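Local structure of DUF4974 domain-containing protein (Parabacteroides distasonis, 4M0N) at residues A[97-101]-A[102-106]; A[165-168]-A[169-172]. The protein probably acts as a membrane-anchored sigma-factor antagonist of the FecR type, of which this chain is the part bearing the FecR and FecR C-terminal regions. The protein carries 1 engineered substitution. One frame throughout, in Å; residues are numbered along the deposited sequence. Where two conformers were deposited one is given.

Contact 1 of 2, residues A[97-101]-A[102-106]; sequences NVKAY and QEDEL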
ATOM      1  N   ASN A  97       7.684  -3.375  -0.740  1.00 11.82           N
ATOM      2  CA  ASN A  97       6.251  -3.128  -0.672  1.00 10.79           C
ATOM      3  C   ASN A  97       5.717  -2.524  -1.945  1.00 10.47           C
ATOM      4  O   ASN A  97       6.310  -1.632  -2.522  1.00 11.53           O
ATOM      5  CB  ASN A  97       5.969  -2.116   0.456  1.00 12.15           C
ATOM      6  CG  ASN A  97       4.550  -2.161   0.949  1.00 13.37           C
ATOM      7  OD1 ASN A  97       4.161  -3.084   1.691  1.00 14.85           O
ATOM      8  ND2 ASN A  97       3.782  -1.115   0.630  1.00 14.53           N
ATOM      9  N   VAL A  98       4.555  -3.016  -2.377  1.00 10.57           N
ATOM     10  CA  VAL A  98       3.848  -2.451  -3.516  1.00 11.54           C
ATOM     11  C   VAL A  98       2.458  -2.107  -3.025  1.00 11.72           C
ATOM     12  O   VAL A  98       1.699  -2.975  -2.601  1.00 12.86           O
ATOM     13  CB  VAL A  98       3.722  -3.459  -4.665  1.00 12.00           C
ATOM     14  CG1 VAL A  98       3.024  -2.826  -5.818  1.00 13.91           C
ATOM     15  CG2 VAL A  98       5.094  -3.984  -5.090  1.00 13.57           C
ATOM     16  N   LYS A  99       2.170  -0.821  -3.048  1.00 11.24           N
ATOM     17  CA  LYS A  99       0.854  -0.329  -2.622  1.00 11.74           C
ATOM     18  C   LYS A  99       0.189   0.214  -3.852  1.00 11.80           C
ATOM     19  O   LYS A  99       0.569   1.286  -4.368  1.00 11.90           O
ATOM     20  CB  LYS A  99       0.979   0.729  -1.549  1.00 12.77           C
ATOM     21  CG  LYS A  99      -0.382   1.133  -1.021  1.00 15.26           C
ATOM     22  CD  LYS A  99      -0.255   2.147   0.066  1.00 19.99           C
ATOM     23  CE  LYS A  99      -1.649   2.517   0.554  1.00 24.20           C
ATOM     24  NZ  LYS A  99      -1.462   3.329   1.776  1.00 28.05           N
ATOM     25  N   ALA A 100      -0.831  -0.492  -4.345  1.00 12.59           N
ATOM     26  CA  ALA A 100      -1.436  -0.204  -5.663  1.00 12.45           C
ATOM     27  C   ALA A 100      -2.916  -0.534  -5.654  1.00 13.11           C
ATOM     28  O   ALA A 100      -3.396  -1.307  -6.439  1.00 13.01           O
ATOM     29  CB  ALA A 100      -0.708  -0.967  -6.774  1.00 13.21           C
ATOM     30  N   TYR A 101      -3.620   0.045  -4.712  1.00 12.51           N
ATOM     31  CA  TYR A 101      -5.067  -0.131  -4.620  1.00 12.60           C
ATOM     32  C   TYR A 101      -5.696   0.628  -5.793  1.00 14.40           C
ATOM     33  O   TYR A 101      -5.437   1.831  -6.024  1.00 14.98           O
ATOM     34  CB  TYR A 101      -5.622   0.415  -3.302  1.00 12.71           C
ATOM     35  CG  TYR A 101      -5.287  -0.411  -2.104  1.00 12.39           C
ATOM     36  CD1 TYR A 101      -6.029  -1.540  -1.775  1.00 12.97           C
ATOM     37  CD2 TYR A 101      -4.220  -0.075  -1.292  1.00 11.48           C
ATOM     38  CE1 TYR A 101      -5.730  -2.308  -0.664  1.00 12.67           C
ATOM     39  CE2 TYR A 101      -3.935  -0.821  -0.182  1.00 11.45           C
ATOM     40  CZ  TYR A 101      -4.665  -1.936   0.123  1.00 11.45           C
ATOM     41  OH  TYR A 101      -4.358  -2.651   1.243  1.00 13.58           O
ATOM     42  N   GLN A 102      -6.561  -0.074  -6.509  1.00 15.91           N
ATOM     43  CA  GLN A 102      -7.196   0.528  -7.681  1.00 17.09           C
ATOM     44  C   GLN A 102      -8.081   1.720  -7.341  1.00 17.97           C
ATOM     45  O   GLN A 102      -8.202   2.655  -8.170  1.00 18.60           O
ATOM     46  CB  GLN A 102      -7.912  -0.546  -8.526  1.00 19.87           C
ATOM     47  CG  GLN A 102      -9.152  -1.154  -7.915  1.00 22.15           C
ATOM     48  CD  GLN A 102      -9.743  -2.338  -8.713  1.00 27.14           C
ATOM     49  OE1 GLN A 102      -9.257  -2.757  -9.784  1.00 26.96           O
ATOM     50  NE2 GLN A 102     -10.804  -2.874  -8.180  1.00 26.41           N
ATOM     51  N   GLU A 103      -8.635   1.744  -6.126  1.00 17.69           N
ATOM     52  CA  GLU A 103      -9.416   2.894  -5.632  1.00 20.23           C
ATOM     53  C   GLU A 103      -8.649   4.133  -5.126  1.00 20.13           C
ATOM     54  O   GLU A 103      -9.270   5.149  -4.770  1.00 21.33           O
ATOM     55  CB  GLU A 103     -10.387   2.438  -4.530  1.00 22.15           C
ATOM     56  CG  GLU A 103      -9.759   1.970  -3.229  1.00 25.51           C
ATOM     57  CD  GLU A 103      -9.562   0.476  -3.132  1.00 26.51           C
ATOM     58  OE1 GLU A 103      -9.410  -0.148  -4.261  1.00 21.75           O
ATOM     59  OE2 GLU A 103      -9.583  -0.053  -1.936  1.00 19.94           O
ATOM     60  N   ASP A 104      -7.320   4.075  -5.074  1.00 16.80           N
ATOM     61  CA  ASP A 104      -6.530   5.139  -4.457  1.00 16.13           C
ATOM     62  C   ASP A 104      -5.955   6.053  -5.539  1.00 18.69           C
ATOM     63  O   ASP A 104      -5.739   5.637  -6.672  1.00 17.52           O
ATOM     64  CB  ASP A 104      -5.346   4.582  -3.665  1.00 16.26           C
ATOM     65  CG  ASP A 104      -5.742   3.921  -2.341  1.00 16.13           C
ATOM     66  OD1 ASP A 104      -6.964   3.784  -2.065  1.00 17.35           O
ATOM     67  OD2 ASP A 104      -4.794   3.538  -1.576  1.00 17.54           O
ATOM     68  N   GLU A 105      -5.675   7.276  -5.144  1.00 18.75           N
ATOM     69  CA  GLU A 105      -5.059   8.245  -6.040  0.50 20.43           C
ATOM     70  C   GLU A 105      -3.571   7.951  -6.229  1.00 17.79           C
ATOM     71  O   GLU A 105      -3.009   8.326  -7.251  1.00 18.61           O
ATOM     72  CB  GLU A 105      -5.290   9.695  -5.570  0.50 24.30           C
ATOM     73  CG  GLU A 105      -4.609  10.122  -4.279  0.50 25.69           C
ATOM     74  CD  GLU A 105      -4.628  11.630  -4.064  0.50 28.74           C
ATOM     75  OE1 GLU A 105      -5.696  12.254  -4.258  0.50 32.03           O
ATOM     76  OE2 GLU A 105      -3.571  12.192  -3.696  0.50 34.19           O
ATOM     77  N   LEU A 106      -2.935   7.281  -5.266  1.00 16.65           N
ATOM     78  CA  LEU A 106      -1.512   7.022  -5.362  1.00 16.60           C
ATOM     79  C   LEU A 106      -1.176   5.550  -5.393  1.00 17.03           C
ATOM     80  O   LEU A 106      -1.886   4.731  -4.795  1.00 19.45           O
ATOM     81  CB  LEU A 106      -0.765   7.644  -4.193  1.00 20.67           C
ATOM     82  CG  LEU A 106      -0.977   9.123  -3.893  1.00 24.58           C
ATOM     83  CD1 LEU A 106      -0.310   9.520  -2.578  1.00 29.96           C
ATOM     84  CD2 LEU A 106      -0.419   9.928  -5.043  1.00 24.70           C
TER
HETATM   85  O   HOH W   1      -2.683   2.495  -3.254  1.00 14.45           O
HETATM   86  O   HOH W   2      -2.940   2.870  -6.676  1.00 16.08           O
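Y101 and D104 meet as the ends of a type I beta turn. D104 N donates to Y101 O at 3.1 Å and an N-H...O angle of 165°, although the donor sits 58° above the carbonyl plane.

Among the side chains, Y101 CB lies 3.6 Å from D104 CG, the two running alongside each other. With its chain bent at chi2 (-95°), E103 also runs beside the tyrosine, its OE2 3.9 Å from Y101 CD1.

Two waters extend the backbone link: one accepts from Y101 N at 3.0 Å and reaches D104 OD2 and L106 O; the other lies between Y101 O and L106 O.

The salt bridges lead out of the turn. K99 NZ stays 4.7 Å from D104 OD2 and pairs instead with D173, whereas R176 bridges E103 and D104 and forms a cation-pi contact with Y101. An alanine at E103 would probably cost R176 a carboxylate mate and leave the CD1 side of Y101 less well packed. D104 also has H172 as partner, and a magnesium ion lies about 4 Å from the E103 side chain. The turn thus places two carboxylates where R176 of helix 167-178 probably offsets part of their charge.

Contact 2 of 2, residues A[165-168]-A[169-172]; sequences TPIS and SVIH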
ATOM      1  N   THR A 165       0.937  12.472   4.280  1.00 30.14           N
ATOM      2  CA  THR A 165      -0.006  11.683   3.535  1.00 28.28           C
ATOM      3  C   THR A 165      -1.285  12.470   3.375  1.00 29.94           C
ATOM      4  O   THR A 165      -1.792  13.012   4.357  1.00 29.58           O
ATOM      5  CB  THR A 165      -0.316  10.367   4.272  1.00 26.47           C
ATOM      6  OG1 THR A 165       0.907   9.663   4.475  1.00 29.16           O
ATOM      7  CG2 THR A 165      -1.266   9.510   3.478  1.00 29.00           C
ATOM      8  N   PRO A 166      -1.829  12.542   2.149  1.00 29.41           N
ATOM      9  CA  PRO A 166      -3.094  13.250   2.009  1.00 31.12           C
ATOM     10  C   PRO A 166      -4.219  12.579   2.806  1.00 32.88           C
ATOM     11  O   PRO A 166      -4.292  11.353   2.833  1.00 28.50           O
ATOM     12  CB  PRO A 166      -3.386  13.151   0.511  1.00 33.60           C
ATOM     13  CG  PRO A 166      -2.058  12.940  -0.120  1.00 35.10           C
ATOM     14  CD  PRO A 166      -1.294  12.107   0.849  1.00 32.42           C
ATOM     15  N   ILE A 167      -5.070  13.392   3.428  1.00 32.68           N
ATOM     16  CA  ILE A 167      -6.196  12.896   4.238  1.00 31.29           C
ATOM     17  C   ILE A 167      -7.088  11.919   3.451  1.00 31.03           C
ATOM     18  O   ILE A 167      -7.528  10.919   4.003  1.00 27.19           O
ATOM     19  CB  ILE A 167      -6.995  14.056   4.906  1.00 35.47           C
ATOM     20  CG1 ILE A 167      -8.076  13.532   5.863  1.00 32.68           C
ATOM     21  CG2 ILE A 167      -7.634  14.977   3.872  1.00 34.90           C
ATOM     22  CD1 ILE A 167      -7.566  12.693   7.010  1.00 34.85           C
ATOM     23  N   SER A 168      -7.296  12.155   2.157  1.00 31.16           N
ATOM     24  CA  SER A 168      -8.134  11.243   1.361  1.00 34.29           C
ATOM     25  C   SER A 168      -7.523   9.849   1.320  1.00 31.21           C
ATOM     26  O   SER A 168      -8.231   8.840   1.377  1.00 28.83           O
ATOM     27  CB  SER A 168      -8.340  11.772  -0.068  1.00 40.14           C
ATOM     28  OG  SER A 168      -7.114  12.194  -0.654  1.00 41.60           O
ATOM     29  N   SER A 169      -6.199   9.788   1.213  1.00 29.36           N
ATOM     30  CA  SER A 169      -5.505   8.514   1.203  0.50 27.16           C
ATOM     31  C   SER A 169      -5.528   7.874   2.592  1.00 26.07           C
ATOM     32  O   SER A 169      -5.756   6.689   2.714  1.00 24.91           O
ATOM     33  CB  SER A 169      -4.059   8.673   0.715  0.50 28.09           C
ATOM     34  OG  SER A 169      -4.038   9.179  -0.613  0.50 31.63           O
ATOM     35  N   VAL A 170      -5.274   8.664   3.624  1.00 23.38           N
ATOM     36  CA  VAL A 170      -5.391   8.195   5.013  1.00 23.46           C
ATOM     37  C   VAL A 170      -6.742   7.509   5.224  1.00 21.64           C
ATOM     38  O   VAL A 170      -6.809   6.417   5.783  1.00 20.68           O
ATOM     39  CB  VAL A 170      -5.247   9.376   6.006  1.00 24.42           C
ATOM     40  CG1 VAL A 170      -5.707   8.989   7.399  1.00 30.33           C
ATOM     41  CG2 VAL A 170      -3.799   9.863   6.039  1.00 24.32           C
ATOM     42  N   ILE A 171      -7.815   8.152   4.786  1.00 23.34           N
ATOM     43  CA  ILE A 171      -9.143   7.607   5.029  1.00 24.20           C
ATOM     44  C   ILE A 171      -9.337   6.266   4.337  1.00 23.06           C
ATOM     45  O   ILE A 171      -9.967   5.374   4.884  1.00 20.60           O
ATOM     46  CB  ILE A 171     -10.244   8.611   4.616  1.00 31.67           C
ATOM     47  CG1 ILE A 171     -10.263   9.765   5.620  1.00 32.58           C
ATOM     48  CG2 ILE A 171     -11.594   7.933   4.499  1.00 33.81           C
ATOM     49  CD1 ILE A 171     -11.096  10.926   5.141  1.00 41.83           C
ATOM     50  N   HIS A 172      -8.795   6.108   3.137  1.00 22.29           N
ATOM     51  CA  HIS A 172      -8.878   4.796   2.491  1.00 21.04           C
ATOM     52  C   HIS A 172      -8.116   3.726   3.291  1.00 18.04           C
ATOM     53  O   HIS A 172      -8.623   2.635   3.492  1.00 19.54           O
ATOM     54  CB  HIS A 172      -8.334   4.888   1.084  1.00 21.93           C
ATOM     55  CG  HIS A 172      -9.301   5.474   0.110  1.00 28.09           C
ATOM     56  ND1 HIS A 172      -9.292   5.153  -1.232  1.00 33.41           N
ATOM     57  CD2 HIS A 172     -10.328   6.336   0.288  1.00 31.61           C
ATOM     58  CE1 HIS A 172     -10.269   5.806  -1.842  1.00 30.61           C
ATOM     59  NE2 HIS A 172     -10.912   6.533  -0.943  1.00 33.19           N
TER
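T165 and V170 touch through methyl groups, T165 CG2 lying 3.6 Å from V170 CG2. OG1 of T165 stands beside its own backbone N (chi1 -57°), which turns the methyl rather than the hydroxyl to the valine; OG1 itself bonds to the backbone N of N163. On the buried side of the helix, I167 serves two neighbours: its CD1 reaches V170 CG1 at 4.2 Å, and its CG1 lies 4.1 Å from I171 CD1. These separations indicate ordinary van der Waals packing between successive turns.

The backbone bonds of the first helical turn set these side chains in place. V170 N donates to P166 O at 3.0 Å and 170°, making that bond nearly straight; S169 N adds a second, weak bond to the same oxygen. I171 N reaches I167 O at 2.9 Å, and H172 N reaches S168 O at 3.3 Å, a longer bond with its donor tilted 31° from the carbonyl plane. The H172 ring also approaches S168 O obliquely, with CD2 at 3.4 Å, while its ND1 has D104 as partner.

Farther out, I194 of strand 193-199 packs against I167 and V170, and I182 and L184 of strand 182-184 meet I171. P166 occupies the N-cap position. The arrangement is a strand-to-helix junction: strand 159-166 passes directly into helix 167-178, whose apolar side faces neighbouring strands, consistent with an alpha-plus-beta arrangement of helices packed on strands in the FecR C-terminal region.

From the N terminus, contact 1 comes first, closing the connection between strands 94-100 and 106-111, neighbours in an antiparallel sheet. Contact 2 follows after some sixty residues, at the passage from strand 159-166 into helix 167-178 of the C-terminal region. The two lie in series and neither nest nor cross, yet in space their centres are about 12 Å apart and they touch. D104 OD1 lies 2.8 Å from H172 ND1, a probable hydrogen bond, and E103 O packs 3.2 Å from H172 CE1. The beta-rich FecR part is thereby joined to the first turns of helix 167-178 in the C-terminal region.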